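Local atomic coordinates of carbonic anhydrase (Unidentified, PDB entry 3R1W), a protein that probably catalyses the reversible hydration of carbon dioxide to bicarbonate, as a trimeric carbonic anhydrase built on a left-handed beta-helix. Residues T10-Y15 against P20-R25; A50-R53 against H58-I61; G62-V67 against N174-K179. One frame throughout, in Å; residues are numbered along the deposited sequence.

The three contacts follow one another along the chain; two lie within the left-handed beta-helix and the third joins it to helix 162-184. Contact 1 lies in the N-terminal coil, between the end strands of two faces; contact 2 joins the same two faces further along, about 10 Å away between centres. Contact 3, its centre about 15 Å from that of contact 2 and 16 Å from that of contact 1, sets the third face against the helix. Contacts 2 and 3 meet inside the prism, where V67 CG2 lies 4.2 Å from both I52 CD1 and I61 CD1. K179 NZ, 2.8 Å from R25 O in a probable hydrogen bond, ties the helix to the first coil. Each contact also has residues within reach of a neighbouring subunit.

Contact 1: residues T10-Y15 against P20-R25; sequences TSVRTY and PKLGER
P20 packs against V12, ring carbons on methyl, at a corner of the first coil of the left-handed beta-helix. Strands 12-13 and 21-22 are the outermost strands of two different parallel sheets, which makes this a contact between two faces at one end of the prism. The pyrrolidine ring and V12 carry most of it: P20 CG stands 3.6 Å from V12 CG1, the two side chains sliding past each other in opposite directions. P20 CD meets the backbone, 3.2 Å from R13 O, a close carbon-oxygen approach; no hydrogen bond crosses between the segments. Next, K21 turns its CB away, while its backbone bonds to V38 and L40 join this strand to the following coil. L22 turns back toward the first segment and brings CD1 to 4.3 Å from V12 CG2. The torsion of V12 explains this division: with CG1 anti to the backbone N (chi1 -179°), one methyl serves the proline and the other the leucine. Both V12 and L22 retain solvent exposure, as suits an end coil. Beyond G23 the chain leaves the contact; E24 N bonds to D42 OD1, and R25 NE forms a salt bridge with D43. On the first segment, R13 points away from the proline toward the second subunit, where its NH1 forms a salt bridge with D29 of that subunit and its guanidinium makes a cation-pi contact with Y187 there. Within the segment, R13 NE donates to T10 O over 3.0 Å with an N-H...O angle of 164°, which helps hold the guanidinium in place, the acceptor lying exactly in its plane.

Contact 2: residues A50-R53 against H58-I61; sequences AVIR and HIRI
I52 lays its CG2 methyl against the end of I59 inside the left-handed beta-helix, 3.7 Å from I59 CD1 and 3.9 Å from I59 CG2, so that their branches meet at a slant. The two residues belong to consecutive faces of the prism: strands 51-53 and 58-61 approach to 8.5 Å between axes, and their directions differ by 129°, close to the 120° turn expected at each corner of a three-sided coil. No hydrogen bond crosses between them; the side-chain contacts are apolar and all four touching residues are buried. In I52, CG2 lies anti to the backbone N (chi1 -46°, measured to CG1), which turns this methyl to I59 and leaves the longer branch to run toward I61, whose CD1 is 4.3 Å from I52 CD1. V38 and L73, from the neighbouring coils, pack on this isoleucine cluster before and after it. The backbone takes part as well: I59 CD1 sits 3.6 Å from R53 O, so it packs on the main chain near the end of strand 51-54. R53 itself is directed away, out of the prism: D55 of the same chain pairs with R53 NH1 and D69 of the second subunit with R53 NH2, both in salt bridges, and W47 of that subunit supplies a cation-pi contact. R60 likewise faces outward, where its NH2 forms a salt bridge with D37. One face of its guanidinium covers H58 CB, while R60 NH1 donates over 2.9 Å to I59 O, approaching from well above the carbonyl plane.

Contact 3: residues G62-V67 against N174-K179; sequences GARTSV and NYVRLK
R64 and V176 meet through aliphatic carbon, R64 CG lying 3.8 Å and R64 CB 3.9 Å from V176 CG2, with the two side chains running across one another at an angle. The second touch is S66 on Y175: S66 CB is 3.9 Å and S66 OG 4.1 Å from Y175 CD1, the serine approaching the ring obliquely. These two pairs are part of the packing of helix 162-184 on the face of the left-handed beta-helix that contains strand 66-67. R64 and Y175 both carry polar ends that leave the interface. A bend at chi3 (-56°) swings the arginine tip off the helix, so that NE can form a salt bridge with D93, while the methylenes stay on the valine. Y175 OH accepts its bond from beyond the subunit, R53 NH2 of the third subunit, and its ring is flanked by two other groups. L178 CD2 lies 3.9 Å above one face, offset toward the rim, and the ring of W47 of the same chain meets it with the planes nearly perpendicular, at about 80°. L178, three residues on, lies about one turn along the helix from Y175, whose own carbonyl O accepts from K179 N (2.8 Å). Farther out, K179 NZ pairs with D43 in a salt bridge, and T65 OG1 bonds to G91 O and V94 N of the next coil. Since no hydrogen bond is found between the two segments, their fit rests on carbon contacts, and the polar ends of R64 and Y175 find their partners outside them, D93 in the next coil and R53 of the third subunit.

Contact 1: residues T10-Y15 against P20-R25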
# COMPACT_ATOMS: atom_id res chain seq x y z
N THR B 10 11.81 -16.97 1.30
CA THR B 10 10.50 -17.48 0.88
C THR B 10 9.78 -16.45 0.02
O THR B 10 8.57 -16.25 0.15
CB THR B 10 9.62 -17.81 2.09
OG1 THR B 10 9.52 -16.65 2.93
CG2 THR B 10 10.23 -18.96 2.89
N SER B 11 10.53 -15.79 -0.85
CA SER B 11 9.97 -14.77 -1.73
C SER B 11 9.30 -15.38 -2.96
O SER B 11 8.43 -14.76 -3.56
CB SER B 11 11.09 -13.84 -2.19
OG SER B 11 12.09 -14.59 -2.88
N VAL B 12 9.76 -16.56 -3.35
CA VAL B 12 9.18 -17.25 -4.51
C VAL B 12 8.66 -18.62 -4.08
O VAL B 12 9.44 -19.54 -3.79
CB VAL B 12 10.20 -17.38 -5.66
CG1 VAL B 12 9.56 -18.07 -6.86
CG2 VAL B 12 10.72 -16.01 -6.07
N ARG B 13 7.35 -18.76 -4.07
CA ARG B 13 6.69 -19.87 -3.37
C ARG B 13 5.88 -20.77 -4.28
O ARG B 13 5.08 -20.31 -5.09
CB ARG B 13 5.74 -19.31 -2.30
CG ARG B 13 6.41 -18.43 -1.26
CD ARG B 13 5.36 -18.05 -0.22
NE ARG B 13 5.73 -16.95 0.68
CZ ARG B 13 4.87 -16.43 1.55
NH1 ARG B 13 3.64 -16.91 1.62
NH2 ARG B 13 5.23 -15.43 2.35
N THR B 14 6.12 -22.07 -4.13
CA THR B 14 5.33 -23.09 -4.79
C THR B 14 3.97 -23.16 -4.10
O THR B 14 3.87 -23.00 -2.88
CB THR B 14 6.03 -24.45 -4.67
OG1 THR B 14 7.27 -24.38 -5.40
CG2 THR B 14 5.17 -25.57 -5.24
N TYR B 15 2.93 -23.39 -4.89
CA TYR B 15 1.56 -23.45 -4.39
C TYR B 15 0.79 -24.53 -5.14
O TYR B 15 0.69 -24.48 -6.38
CB TYR B 15 0.87 -22.09 -4.60
CG TYR B 15 -0.58 -22.07 -4.16
CD1 TYR B 15 -0.91 -21.96 -2.82
CD2 TYR B 15 -1.61 -22.15 -5.10
CE1 TYR B 15 -2.24 -21.94 -2.41
CE2 TYR B 15 -2.94 -22.12 -4.69
CZ TYR B 15 -3.25 -22.02 -3.35
OH TYR B 15 -4.56 -21.99 -2.95
N PRO B 20 6.41 -20.67 -9.43
CA PRO B 20 6.60 -19.54 -10.35
C PRO B 20 7.74 -19.82 -11.33
O PRO B 20 8.75 -20.44 -10.95
CB PRO B 20 6.96 -18.39 -9.40
CG PRO B 20 6.21 -18.74 -8.11
CD PRO B 20 6.29 -20.25 -8.02
N LYS B 21 7.57 -19.40 -12.57
CA LYS B 21 8.59 -19.55 -13.61
C LYS B 21 9.26 -18.20 -13.85
O LYS B 21 8.59 -17.24 -14.24
CB LYS B 21 7.98 -20.08 -14.90
N LEU B 22 10.56 -18.14 -13.62
CA LEU B 22 11.33 -16.91 -13.77
C LEU B 22 12.26 -17.01 -14.98
O LEU B 22 12.99 -17.99 -15.13
CB LEU B 22 12.16 -16.67 -12.52
CG LEU B 22 11.40 -16.63 -11.19
CD1 LEU B 22 12.37 -16.42 -10.04
CD2 LEU B 22 10.33 -15.55 -11.21
N GLY B 23 12.26 -15.97 -15.82
CA GLY B 23 13.16 -15.92 -16.96
C GLY B 23 14.59 -15.59 -16.56
O GLY B 23 14.97 -15.71 -15.40
N GLU B 24 15.38 -15.17 -17.54
CA GLU B 24 16.78 -14.85 -17.31
C GLU B 24 16.95 -13.51 -16.60
O GLU B 24 16.28 -12.53 -16.94
CB GLU B 24 17.53 -14.80 -18.64
CG GLU B 24 17.40 -16.05 -19.48
CD GLU B 24 18.12 -17.23 -18.87
OE1 GLU B 24 19.15 -17.01 -18.20
OE2 GLU B 24 17.64 -18.37 -19.04
N ARG B 25 17.87 -13.46 -15.64
CA ARG B 25 18.28 -12.22 -15.00
C ARG B 25 17.13 -11.51 -14.29
O ARG B 25 17.13 -10.29 -14.20
CB ARG B 25 18.94 -11.26 -16.01
CG ARG B 25 19.98 -11.92 -16.91
CD ARG B 25 20.50 -10.97 -17.99
NE ARG B 25 19.45 -10.61 -18.95
CZ ARG B 25 19.12 -11.33 -20.02
NH1 ARG B 25 19.79 -12.45 -20.32
NH2 ARG B 25 18.13 -10.93 -20.82

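Contact 2: residues A50-R53 against H58-I61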
# COMPACT_ATOMS: atom_id res chain seq x y z
N ALA B 50 6.39 -6.06 -2.68
CA ALA B 50 5.34 -6.31 -3.68
C ALA B 50 4.78 -7.72 -3.54
O ALA B 50 5.48 -8.64 -3.10
CB ALA B 50 5.86 -6.09 -5.09
N VAL B 51 3.52 -7.90 -3.93
CA VAL B 51 2.87 -9.20 -3.88
C VAL B 51 2.33 -9.56 -5.26
O VAL B 51 1.64 -8.76 -5.89
CB VAL B 51 1.69 -9.21 -2.87
CG1 VAL B 51 0.99 -10.57 -2.86
CG2 VAL B 51 2.19 -8.86 -1.48
N ILE B 52 2.67 -10.76 -5.73
CA ILE B 52 2.08 -11.30 -6.95
C ILE B 52 1.51 -12.68 -6.61
O ILE B 52 2.25 -13.66 -6.49
CB ILE B 52 3.13 -11.40 -8.09
CG1 ILE B 52 3.95 -10.11 -8.20
CG2 ILE B 52 2.43 -11.68 -9.42
CD1 ILE B 52 5.02 -10.17 -9.28
N ARG B 53 0.20 -12.73 -6.43
CA ARG B 53 -0.44 -13.92 -5.87
C ARG B 53 -1.26 -14.66 -6.93
O ARG B 53 -2.41 -14.31 -7.21
CB ARG B 53 -1.27 -13.57 -4.62
CG ARG B 53 -2.00 -14.77 -3.99
CD ARG B 53 -2.31 -14.62 -2.49
NE ARG B 53 -3.22 -13.53 -2.15
CZ ARG B 53 -4.55 -13.62 -2.10
NH1 ARG B 53 -5.14 -14.77 -2.39
NH2 ARG B 53 -5.28 -12.56 -1.77
N HIS B 58 -4.15 -17.71 -13.31
CA HIS B 58 -2.79 -17.49 -13.80
C HIS B 58 -2.40 -16.01 -13.94
O HIS B 58 -3.25 -15.15 -14.20
CB HIS B 58 -2.51 -18.28 -15.10
CG HIS B 58 -3.37 -17.89 -16.26
ND1 HIS B 58 -4.52 -18.57 -16.61
CD2 HIS B 58 -3.22 -16.91 -17.19
CE1 HIS B 58 -5.06 -18.02 -17.68
NE2 HIS B 58 -4.28 -17.01 -18.06
N ILE B 59 -1.12 -15.74 -13.74
CA ILE B 59 -0.54 -14.41 -13.93
C ILE B 59 0.67 -14.57 -14.87
O ILE B 59 1.56 -15.37 -14.61
CB ILE B 59 -0.06 -13.82 -12.58
CG1 ILE B 59 -1.23 -13.74 -11.59
CG2 ILE B 59 0.55 -12.43 -12.80
CD1 ILE B 59 -0.83 -13.24 -10.21
N ARG B 60 0.69 -13.78 -15.94
CA ARG B 60 1.76 -13.86 -16.93
C ARG B 60 2.32 -12.47 -17.15
O ARG B 60 1.56 -11.53 -17.41
CB ARG B 60 1.21 -14.42 -18.25
CG ARG B 60 0.61 -15.82 -18.12
CD ARG B 60 1.71 -16.85 -17.86
NE ARG B 60 1.18 -18.20 -17.74
CZ ARG B 60 0.90 -18.80 -16.58
NH1 ARG B 60 1.11 -18.17 -15.42
NH2 ARG B 60 0.42 -20.04 -16.58
N ILE B 61 3.63 -12.33 -17.02
CA ILE B 61 4.27 -11.03 -17.21
C ILE B 61 5.40 -11.17 -18.22
O ILE B 61 6.20 -12.11 -18.16
CB ILE B 61 4.81 -10.47 -15.86
CG1 ILE B 61 3.65 -10.38 -14.85
CG2 ILE B 61 5.49 -9.13 -16.07
CD1 ILE B 61 4.04 -9.86 -13.47

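Contact 3: residues G62-V67 against N174-K179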
# COMPACT_ATOMS: atom_id res chain seq x y z
N GLY B 62 5.48 -10.23 -19.16
CA GLY B 62 6.48 -10.30 -20.21
C GLY B 62 7.87 -9.89 -19.78
O GLY B 62 8.22 -9.97 -18.60
N ALA B 63 8.67 -9.42 -20.74
CA ALA B 63 10.07 -9.08 -20.50
C ALA B 63 10.29 -7.61 -20.14
O ALA B 63 9.57 -6.73 -20.61
CB ALA B 63 10.91 -9.44 -21.73
N ARG B 64 11.31 -7.36 -19.32
CA ARG B 64 11.74 -6.00 -18.96
C ARG B 64 10.62 -5.20 -18.28
O ARG B 64 10.50 -3.99 -18.46
CB ARG B 64 12.28 -5.24 -20.19
CG ARG B 64 13.52 -5.89 -20.82
CD ARG B 64 13.93 -5.13 -22.07
NE ARG B 64 12.82 -5.06 -23.01
CZ ARG B 64 12.72 -5.80 -24.12
NH1 ARG B 64 13.69 -6.65 -24.44
NH2 ARG B 64 11.66 -5.67 -24.90
N THR B 65 9.82 -5.89 -17.47
CA THR B 65 8.72 -5.24 -16.78
C THR B 65 9.03 -5.14 -15.29
O THR B 65 9.61 -6.07 -14.72
CB THR B 65 7.41 -5.98 -17.05
OG1 THR B 65 6.96 -5.65 -18.37
CG2 THR B 65 6.33 -5.61 -16.04
N SER B 66 8.71 -4.01 -14.69
CA SER B 66 8.95 -3.83 -13.26
C SER B 66 7.64 -3.83 -12.51
O SER B 66 6.62 -3.34 -13.00
CB SER B 66 9.74 -2.54 -12.97
OG SER B 66 9.02 -1.38 -13.33
N VAL B 67 7.67 -4.43 -11.33
CA VAL B 67 6.55 -4.43 -10.40
C VAL B 67 7.07 -3.75 -9.15
O VAL B 67 7.78 -4.36 -8.37
CB VAL B 67 6.10 -5.86 -10.07
CG1 VAL B 67 4.93 -5.84 -9.08
CG2 VAL B 67 5.71 -6.60 -11.35
N ASN B 174 15.96 1.72 -17.97
CA ASN B 174 16.59 2.24 -16.76
C ASN B 174 16.35 1.31 -15.59
O ASN B 174 17.22 1.12 -14.75
CB ASN B 174 16.08 3.64 -16.43
CG ASN B 174 16.76 4.21 -15.19
OD1 ASN B 174 17.98 4.38 -15.16
ND2 ASN B 174 15.98 4.51 -14.16
N TYR B 175 15.15 0.72 -15.53
CA TYR B 175 14.84 -0.21 -14.44
C TYR B 175 15.55 -1.56 -14.60
O TYR B 175 15.87 -2.22 -13.60
CB TYR B 175 13.33 -0.36 -14.20
CG TYR B 175 12.91 0.35 -12.93
CD1 TYR B 175 12.69 -0.35 -11.76
CD2 TYR B 175 12.80 1.74 -12.90
CE1 TYR B 175 12.34 0.31 -10.58
CE2 TYR B 175 12.45 2.41 -11.73
CZ TYR B 175 12.23 1.68 -10.58
OH TYR B 175 11.87 2.32 -9.41
N VAL B 176 15.80 -1.97 -15.84
CA VAL B 176 16.63 -3.16 -16.08
C VAL B 176 18.04 -2.93 -15.54
O VAL B 176 18.61 -3.78 -14.85
CB VAL B 176 16.66 -3.54 -17.58
CG1 VAL B 176 17.75 -4.59 -17.85
CG2 VAL B 176 15.29 -4.05 -18.03
N ARG B 177 18.62 -1.77 -15.84
CA ARG B 177 19.94 -1.44 -15.32
C ARG B 177 19.94 -1.35 -13.79
O ARG B 177 20.89 -1.79 -13.14
CB ARG B 177 20.49 -0.15 -15.94
CG ARG B 177 20.88 -0.30 -17.40
CD ARG B 177 21.66 0.92 -17.89
NE ARG B 177 20.89 2.16 -17.73
CZ ARG B 177 20.01 2.60 -18.62
NH1 ARG B 177 19.78 1.90 -19.72
NH2 ARG B 177 19.35 3.73 -18.40
N LEU B 178 18.87 -0.80 -13.22
CA LEU B 178 18.78 -0.63 -11.77
C LEU B 178 18.67 -1.99 -11.10
O LEU B 178 19.32 -2.27 -10.09
CB LEU B 178 17.54 0.20 -11.41
CG LEU B 178 17.38 0.49 -9.92
CD1 LEU B 178 18.62 1.22 -9.38
CD2 LEU B 178 16.10 1.30 -9.68
N LYS B 179 17.85 -2.87 -11.66
CA LYS B 179 17.74 -4.21 -11.08
C LYS B 179 19.05 -5.02 -11.17
O LYS B 179 19.30 -5.84 -10.30
CB LYS B 179 16.54 -5.01 -11.64
CG LYS B 179 16.61 -5.35 -13.11
CD LYS B 179 17.21 -6.71 -13.36
CE LYS B 179 17.30 -6.98 -14.88
NZ LYS B 179 18.27 -8.03 -15.28